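Local coordinates for protein bifunctional enzyme cysn/cysc (Mycobacterium tuberculosis, PDB 4BZP) that transfers a phosphate from ATP to the 3'-hydroxyl of adenosine 5'-phosphosulfate, as the APS kinase part of the mycobacterial sulfate-activating complex, at residues V38-N43 / L81-S86; L153-D158 / Q166-L171. All blocks are in the same frame, centred on the assembly; numbering follows the deposited sequence.

Contact 1. Residues V38-N43 / L81-S86; sequences VLDGDN and LVPAIS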
ATOM      1  N   VAL A  38      -4.773   9.471  -6.313  1.00  7.42           N
ATOM      2  CA  VAL A  38      -3.658  10.343  -5.958  1.00  7.36           C
ATOM      3  C   VAL A  38      -3.045   9.823  -4.693  1.00  8.37           C
ATOM      4  O   VAL A  38      -3.701   9.803  -3.630  1.00  9.56           O
ATOM      5  CB  VAL A  38      -4.073  11.825  -5.797  1.00  6.98           C
ATOM      6  CG1 VAL A  38      -2.881  12.655  -5.336  1.00  7.34           C
ATOM      7  CG2 VAL A  38      -4.639  12.347  -7.099  1.00  7.28           C
ATOM      8  N   LEU A  39      -1.816   9.342  -4.793  1.00  8.62           N
ATOM      9  CA  LEU A  39      -1.060   8.778  -3.704  1.00  8.85           C
ATOM     10  C   LEU A  39      -0.068   9.806  -3.211  1.00 10.46           C
ATOM     11  O   LEU A  39       0.970  10.061  -3.844  1.00 11.97           O
ATOM     12  CB  LEU A  39      -0.375   7.505  -4.200  1.00  8.41           C
ATOM     13  CG  LEU A  39       0.474   6.790  -3.142  1.00  9.47           C
ATOM     14  CD1 LEU A  39      -0.398   6.212  -2.070  1.00 10.07           C
ATOM     15  CD2 LEU A  39       1.326   5.724  -3.794  1.00 10.29           C
ATOM     16  N   ASP A  40      -0.434  10.414  -2.096  1.00 14.67           N
ATOM     17  CA  ASP A  40       0.355  11.544  -1.570  1.00 17.41           C
ATOM     18  C   ASP A  40       1.006  11.080  -0.260  1.00 17.11           C
ATOM     19  O   ASP A  40       0.328  10.643   0.677  1.00 17.19           O
ATOM     20  CB  ASP A  40      -0.532  12.778  -1.385  1.00 22.05           C
ATOM     21  CG  ASP A  40       0.274  14.079  -1.115  1.00 25.72           C
ATOM     22  OD1 ASP A  40       1.258  14.057  -0.368  1.00 31.98           O
ATOM     23  OD2 ASP A  40      -0.089  15.141  -1.668  1.00 32.13           O
ATOM     24  N   GLY A  41       2.320  11.170  -0.262  1.00 17.13           N
ATOM     25  CA  GLY A  41       3.137  10.825   0.909  1.00 17.97           C
ATOM     26  C   GLY A  41       2.728  11.563   2.179  1.00 19.49           C
ATOM     27  O   GLY A  41       2.847  11.022   3.284  1.00 18.92           O
ATOM     28  N   ASP A  42       2.262  12.799   2.062  1.00 20.60           N
ATOM     29  CA  ASP A  42       1.868  13.531   3.267  1.00 22.70           C
ATOM     30  C   ASP A  42       0.736  12.790   3.982  1.00 23.23           C
ATOM     31  O   ASP A  42       0.783  12.653   5.226  1.00 25.18           O
ATOM     32  CB  ASP A  42       1.476  14.978   2.954  1.00 25.89           C
ATOM     33  CG  ASP A  42       2.689  15.858   2.649  1.00 29.63           C
ATOM     34  OD1 ASP A  42       3.836  15.394   2.823  1.00 34.53           O
ATOM     35  OD2 ASP A  42       2.488  17.046   2.268  1.00 36.10           O
ATOM     36  N   ASN A  43      -0.210  12.248   3.204  1.00 20.94           N
ATOM     37  CA  ASN A  43      -1.306  11.425   3.705  1.00 22.96           C
ATOM     38  C   ASN A  43      -0.770  10.114   4.362  1.00 21.45           C
ATOM     39  O   ASN A  43      -1.168   9.746   5.457  1.00 26.02           O
ATOM     40  CB  ASN A  43      -2.304  11.108   2.556  1.00 24.79           C
ATOM     41  CG  ASN A  43      -3.029  12.363   2.019  1.00 27.58           C
ATOM     42  OD1 ASN A  43      -3.309  13.285   2.770  1.00 31.18           O
ATOM     43  ND2 ASN A  43      -3.357  12.377   0.724  1.00 25.47           N
ATOM     44  N   LEU A  81      -1.244   8.485  -9.314  1.00  5.76           N
ATOM     45  CA  LEU A  81      -0.642   9.814  -9.513  1.00  6.09           C
ATOM     46  C   LEU A  81       0.099  10.154  -8.254  1.00  5.76           C
ATOM     47  O   LEU A  81      -0.527  10.199  -7.162  1.00  6.14           O
ATOM     48  CB  LEU A  81      -1.737  10.820  -9.776  1.00  7.01           C
ATOM     49  CG  LEU A  81      -2.550  10.500 -11.030  1.00  8.37           C
ATOM     50  CD1 LEU A  81      -4.012  10.867 -10.921  1.00  8.68           C
ATOM     51  CD2 LEU A  81      -1.939  11.202 -12.232  1.00  9.21           C
ATOM     52  N   VAL A  82       1.412  10.358  -8.331  1.00  5.52           N
ATOM     53  CA  VAL A  82       2.255  10.553  -7.131  1.00  5.82           C
ATOM     54  C   VAL A  82       2.882  11.923  -7.197  1.00  6.16           C
ATOM     55  O   VAL A  82       3.870  12.146  -7.929  1.00  6.14           O
ATOM     56  CB  VAL A  82       3.344   9.497  -7.069  1.00  6.32           C
ATOM     57  CG1 VAL A  82       4.150   9.653  -5.774  1.00  6.95           C
ATOM     58  CG2 VAL A  82       2.755   8.112  -7.173  1.00  6.56           C
ATOM     59  N   PRO A  83       2.340  12.883  -6.409  1.00  6.08           N
ATOM     60  CA  PRO A  83       2.869  14.240  -6.460  1.00  6.56           C
ATOM     61  C   PRO A  83       3.939  14.579  -5.444  1.00  7.87           C
ATOM     62  O   PRO A  83       3.865  15.685  -4.815  1.00 10.30           O
ATOM     63  CB  PRO A  83       1.629  15.067  -6.200  1.00  6.87           C
ATOM     64  CG  PRO A  83       0.832  14.241  -5.261  1.00  6.98           C
ATOM     65  CD  PRO A  83       1.034  12.834  -5.723  1.00  6.82           C
ATOM     66  N   ALA A  84       5.016  13.832  -5.451  1.00  7.94           N
ATOM     67  CA  ALA A  84       6.124  14.059  -4.508  1.00  7.92           C
ATOM     68  C   ALA A  84       7.205  14.902  -5.145  1.00  7.52           C
ATOM     69  O   ALA A  84       7.390  14.907  -6.368  1.00  8.50           O
ATOM     70  CB  ALA A  84       6.673  12.736  -4.023  1.00 10.05           C
ATOM     71  N   ILE A  85       7.928  15.634  -4.330  1.00  6.74           N
ATOM     72  CA  ILE A  85       8.993  16.482  -4.815  1.00  6.31           C
ATOM     73  C   ILE A  85      10.029  15.632  -5.530  1.00  6.68           C
ATOM     74  O   ILE A  85      10.501  16.014  -6.618  1.00  6.09           O
ATOM     75  CB  ILE A  85       9.624  17.313  -3.708  1.00  6.18           C
ATOM     76  CG1 ILE A  85       8.625  18.377  -3.241  1.00  6.38           C
ATOM     77  CG2 ILE A  85      10.925  18.028  -4.167  1.00  6.43           C
ATOM     78  CD1 ILE A  85       9.062  19.116  -2.020  1.00  7.05           C
ATOM     79  N   SER A  86      10.425  14.514  -4.878  1.00  6.47           N
ATOM     80  CA  SER A  86      11.369  13.547  -5.448  0.50  6.81           C
ATOM     81  C   SER A  86      12.620  14.291  -5.950  1.00  6.64           C
ATOM     82  O   SER A  86      12.879  14.294  -7.163  1.00  6.56           O
ATOM     83  CB  SER A  86      10.679  12.793  -6.612  0.50  7.06           C
ATOM     84  OG  SER A  86       9.728  11.859  -6.125  0.50  7.71           O
TER

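Contact 2. Residues L153-D158 / Q166-L171; sequences LRLTPD and QEVIDL. With EDO (1,2-ethanediol), chain G.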
ATOM      1  N   LEU A 153       7.635  13.782 -19.676  1.00  6.33           N
ATOM      2  CA  LEU A 153       6.857  14.950 -19.986  1.00  6.65           C
ATOM      3  C   LEU A 153       7.345  16.078 -19.110  1.00  6.82           C
ATOM      4  O   LEU A 153       7.608  15.902 -17.915  1.00  6.51           O
ATOM      5  CB  LEU A 153       5.385  14.672 -19.695  1.00  7.08           C
ATOM      6  CG  LEU A 153       4.397  15.818 -19.910  1.00  7.44           C
ATOM      7  CD1 LEU A 153       4.371  16.263 -21.376  1.00  8.73           C
ATOM      8  CD2 LEU A 153       3.022  15.391 -19.444  1.00  7.92           C
ATOM      9  N   ARG A 154       7.487  17.262 -19.663  1.00  7.70           N
ATOM     10  CA  ARG A 154       7.882  18.451 -18.938  0.50  8.63           C
ATOM     11  C   ARG A 154       6.706  19.402 -18.982  1.00  8.21           C
ATOM     12  O   ARG A 154       6.271  19.809 -20.058  1.00  9.88           O
ATOM     13  CB  ARG A 154       9.125  19.080 -19.597  0.50 10.23           C
ATOM     14  CG  ARG A 154       9.651  20.331 -18.878  0.50 11.98           C
ATOM     15  CD  ARG A 154      10.844  21.023 -19.557  0.50 13.59           C
ATOM     16  NE  ARG A 154      11.795  20.038 -20.037  0.50 13.26           N
ATOM     17  CZ  ARG A 154      12.913  19.749 -19.378  0.50 12.90           C
ATOM     18  NH1 ARG A 154      13.203  20.385 -18.263  0.50 13.79           N
ATOM     19  NH2 ARG A 154      13.720  18.837 -19.858  0.50 13.75           N
ATOM     20  N   LEU A 155       6.136  19.754 -17.834  1.00  6.48           N
ATOM     21  CA  LEU A 155       5.026  20.692 -17.690  1.00  6.20           C
ATOM     22  C   LEU A 155       5.571  22.059 -17.367  1.00  6.30           C
ATOM     23  O   LEU A 155       6.433  22.178 -16.503  1.00  6.71           O
ATOM     24  CB  LEU A 155       4.076  20.253 -16.607  1.00  6.22           C
ATOM     25  CG  LEU A 155       3.403  18.883 -16.821  1.00  6.15           C
ATOM     26  CD1 LEU A 155       2.524  18.480 -15.645  1.00  6.21           C
ATOM     27  CD2 LEU A 155       2.585  18.870 -18.115  1.00  6.40           C
ATOM     28  N   THR A 156       5.072  23.100 -18.024  1.00  6.36           N
ATOM     29  CA  THR A 156       5.615  24.415 -17.897  1.00  6.83           C
ATOM     30  C   THR A 156       4.520  25.414 -17.457  1.00  6.76           C
ATOM     31  O   THR A 156       3.346  25.266 -17.812  1.00  6.23           O
ATOM     32  CB  THR A 156       6.284  24.854 -19.218  1.00  7.01           C
ATOM     33  OG1 THR A 156       5.331  24.772 -20.231  1.00  7.53           O
ATOM     34  CG2 THR A 156       7.452  23.981 -19.512  1.00  8.40           C
ATOM     35  N   PRO A 157       4.907  26.485 -16.756  1.00  7.27           N
ATOM     36  CA  PRO A 157       3.941  27.356 -16.068  1.00  7.81           C
ATOM     37  C   PRO A 157       3.127  28.263 -16.983  1.00  7.56           C
ATOM     38  O   PRO A 157       2.191  28.866 -16.546  1.00  7.84           O
ATOM     39  CB  PRO A 157       4.841  28.122 -15.058  1.00  8.56           C
ATOM     40  CG  PRO A 157       6.184  28.084 -15.607  1.00  8.73           C
ATOM     41  CD  PRO A 157       6.286  26.740 -16.289  1.00  7.67           C
ATOM     42  N   ASP A 158       3.503  28.357 -18.265  1.00  6.63           N
ATOM     43  CA  ASP A 158       2.690  29.079 -19.244  1.00  6.84           C
ATOM     44  C   ASP A 158       1.365  28.384 -19.566  1.00  6.89           C
ATOM     45  O   ASP A 158       0.466  29.007 -20.098  1.00  8.78           O
ATOM     46  CB  ASP A 158       3.487  29.332 -20.549  1.00  6.94           C
ATOM     47  CG  ASP A 158       3.962  28.066 -21.198  1.00  7.19           C
ATOM     48  OD1 ASP A 158       4.812  27.394 -20.569  1.00  7.74           O
ATOM     49  OD2 ASP A 158       3.484  27.692 -22.292  1.00  8.17           O
ATOM     50  N   GLN A 166      -4.503  17.794 -19.194  1.00  6.59           N
ATOM     51  CA  GLN A 166      -4.752  17.141 -20.452  1.00  7.83           C
ATOM     52  C   GLN A 166      -3.477  16.611 -21.098  1.00  7.91           C
ATOM     53  O   GLN A 166      -3.481  15.537 -21.714  1.00  8.57           O
ATOM     54  CB  GLN A 166      -5.508  18.096 -21.360  1.00  9.22           C
ATOM     55  CG  GLN A 166      -5.918  17.412 -22.674  1.00 10.85           C
ATOM     56  CD  GLN A 166      -6.879  16.260 -22.448  1.00 12.40           C
ATOM     57  OE1 GLN A 166      -7.876  16.399 -21.724  1.00 16.18           O
ATOM     58  NE2 GLN A 166      -6.553  15.089 -22.969  1.00 15.49           N
ATOM     59  N   GLU A 167      -2.350  17.300 -20.922  1.00  7.12           N
ATOM     60  CA  GLU A 167      -1.093  16.782 -21.445  0.50  7.41           C
ATOM     61  C   GLU A 167      -0.719  15.459 -20.798  1.00  7.84           C
ATOM     62  O   GLU A 167      -0.175  14.569 -21.454  1.00  7.53           O
ATOM     63  CB  GLU A 167       0.045  17.741 -21.255  0.50  7.67           C
ATOM     64  CG  GLU A 167      -0.007  18.994 -22.070  0.50  7.60           C
ATOM     65  CD  GLU A 167       1.271  19.738 -21.854  0.50  7.97           C
ATOM     66  OE1 GLU A 167       2.323  19.200 -22.257  0.50  7.92           O
ATOM     67  OE2 GLU A 167       1.213  20.808 -21.226  0.50  8.27           O
ATOM     68  N   VAL A 168      -0.965  15.333 -19.489  1.00  7.27           N
ATOM     69  CA  VAL A 168      -0.688  14.061 -18.787  1.00  7.47           C
ATOM     70  C   VAL A 168      -1.585  12.962 -19.346  1.00  8.41           C
ATOM     71  O   VAL A 168      -1.080  11.871 -19.610  1.00  7.91           O
ATOM     72  CB  VAL A 168      -0.882  14.207 -17.254  1.00  7.33           C
ATOM     73  CG1 VAL A 168      -0.755  12.845 -16.553  1.00  8.23           C
ATOM     74  CG2 VAL A 168       0.173  15.189 -16.690  1.00  8.16           C
ATOM     75  N   ILE A 169      -2.876  13.266 -19.541  1.00  8.94           N
ATOM     76  CA  ILE A 169      -3.792  12.253 -20.088  1.00  9.50           C
ATOM     77  C   ILE A 169      -3.370  11.873 -21.504  1.00 10.17           C
ATOM     78  O   ILE A 169      -3.334  10.692 -21.826  1.00 10.30           O
ATOM     79  CB  ILE A 169      -5.208  12.791 -19.983  1.00 10.67           C
ATOM     80  CG1 ILE A 169      -5.619  12.802 -18.515  1.00 11.73           C
ATOM     81  CG2 ILE A 169      -6.176  11.931 -20.800  1.00 12.14           C
ATOM     82  CD1 ILE A 169      -6.907  13.486 -18.237  1.00 13.12           C
ATOM     83  N   ASP A 170      -2.926  12.840 -22.292  1.00 10.18           N
ATOM     84  CA  ASP A 170      -2.459  12.553 -23.674  1.00 11.41           C
ATOM     85  C   ASP A 170      -1.265  11.596 -23.601  1.00 11.47           C
ATOM     86  O   ASP A 170      -1.130  10.639 -24.382  1.00 12.45           O
ATOM     87  CB  ASP A 170      -2.078  13.821 -24.441  1.00 12.55           C
ATOM     88  CG  ASP A 170      -3.299  14.717 -24.838  1.00 13.95           C
ATOM     89  OD1 ASP A 170      -4.415  14.241 -24.732  1.00 16.28           O
ATOM     90  OD2 ASP A 170      -3.025  15.874 -25.159  1.00 20.94           O
ATOM     91  N   LEU A 171      -0.369  11.824 -22.646  1.00  9.99           N
ATOM     92  CA  LEU A 171       0.810  10.948 -22.484  1.00  9.92           C
ATOM     93  C   LEU A 171       0.381   9.533 -22.197  1.00 11.15           C
ATOM     94  O   LEU A 171       0.934   8.563 -22.771  1.00 12.60           O
ATOM     95  CB  LEU A 171       1.687  11.466 -21.338  1.00 10.56           C
ATOM     96  CG  LEU A 171       2.955  10.648 -20.971  1.00 11.04           C
ATOM     97  CD1 LEU A 171       3.982  10.581 -22.096  1.00 12.58           C
ATOM     98  CD2 LEU A 171       3.545  11.197 -19.672  1.00 11.88           C
TER
HETATM   99  C1  EDO G1195       9.015  17.154 -22.829  1.00 27.08           C
HETATM  100  O1  EDO G1195       7.635  17.249 -22.570  1.00 18.67           O
HETATM  101  C2  EDO G1195       9.547  15.750 -22.782  1.00 28.55           C
HETATM  102  O2  EDO G1195      10.053  15.567 -21.480  1.00 34.06           O
HETATM  103  O   HOH W   1       4.640  20.113 -22.217  0.50 10.97           O
HETATM  104  O   HOH W   2       3.131  22.153 -20.027  1.00 11.64           O

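Contact 1. Residues V38-N43 / L81-S86
Pro83 puts CD and CG into the hollow formed by Val38 CG1, Leu39 O and Asp40 OD2. Its CD lies 3.4 Å from Leu39 O, and 3.9 Å from Val38 CG1, the methyl lodged against that side of the ring. This branch stands anti to the backbone N (chi1 176°), which leans it along the chain toward the proline, while CG2 turns back to touch Leu81 CD1 at 4.1 Å. At the far end of the hollow, Asp40 crosses the proline at about a right angle, OD2 being 3.8 Å from Pro83 CG. Beside the proline, Val82 presents CG1 to Leu39 O at 3.7 Å. At the base of the hollow the backbones are joined: Leu39 N donates to Leu81 O over 2.8 Å (155° at the hydrogen), and the same oxygen also takes a CA-H contact from Val38. Beyond the proline the chains part. Asp40 caps the short helix that begins at Gly41, its OD1 accepting from Asp42 N, so the same carboxylate borders the proline through OD2 and caps the helix through OD1. Leu39 turns to helix 56-75 and packs on Leu72 of the second subunit. The parallel pairing of Val38 with Leu81, followed by diverging loops at the strands' C-terminal ends, is characteristic of the alpha/beta fold of P-loop kinases, whose ligands bind at that rim of the sheet.

Contact 2. Residues L153-D158 / Q166-L171
In the last strand-helix pair of this P-loop kinase fold, Leu153 and Leu155 of outermost strand 153-155 meet Glu167, Val168 and Leu171 of the C-terminal helix, which runs back along the strand. The two axes are almost antiparallel (174°) and come within 9.8 Å. Leu153 points at the helix and meets it at three points: CB lies on Leu171 CD2 at 3.9 Å, its side chain crosses that of Val168 at about a right angle, CD2 lying 4.0 Å from CG2, and CD1 lies 3.7 Å from Glu167 OE1. Leu155 starts out aslant, but its CG stands anti to the carbonyl carbon (chi1 -61°), and its end comes nearer the helix, bringing CD1 within 4.2 Å of the same Val168 CG2. Leu155 and the chain of Glu167 slide past each other in opposite directions, CD2 ending 3.9 Å from OE2. Leu155 and Val168 also rest on Val21 of helix 18-31.

Glu167, extended beyond CG, carries its carboxylate over the leucines to two waters. One, donating to OE1, also donates to Arg154 O at 2.7 Å; the other, donating to OE2, accepts from Thr156 N at 2.9 Å. The residue has a second conformer, for which these bridges are uncertain. Arg154 N donates to an ethanediol, probably from the crystallisation liquor, while its side chain pairs with Asp112. An apolar seam thus joins strand to helix, and the strand's outer polar groups are met, in this conformer, by waters shared with the Glu167 carboxylate and by the ethanediol; a carboxylate so hydrated would probably stay charged.

How the contacts relate
The two contacts hold opposite edges of one five-stranded parallel sheet: contact 1 includes edge strand 36-38, contact 2 edge strand 153-155. Their centres are about 17 Å apart and their nearest atoms about 5 Å, without touching. Helix 18-31 joins them, taking Val38 and Leu81 from contact 1 and Leu155 and Val168 from contact 2. This helix follows the phosphate-binding loop, and both contacts approach bound ADP: the side chain of Pro83 is about 5 Å from the nucleotide, that of Leu155 about 7 Å. The chain between the segments of contact 2 supplies Arg159, Ser160, Ile161 and Gln164 to the ADP pocket, whereas contact 1 borders the P-loop through Pro83.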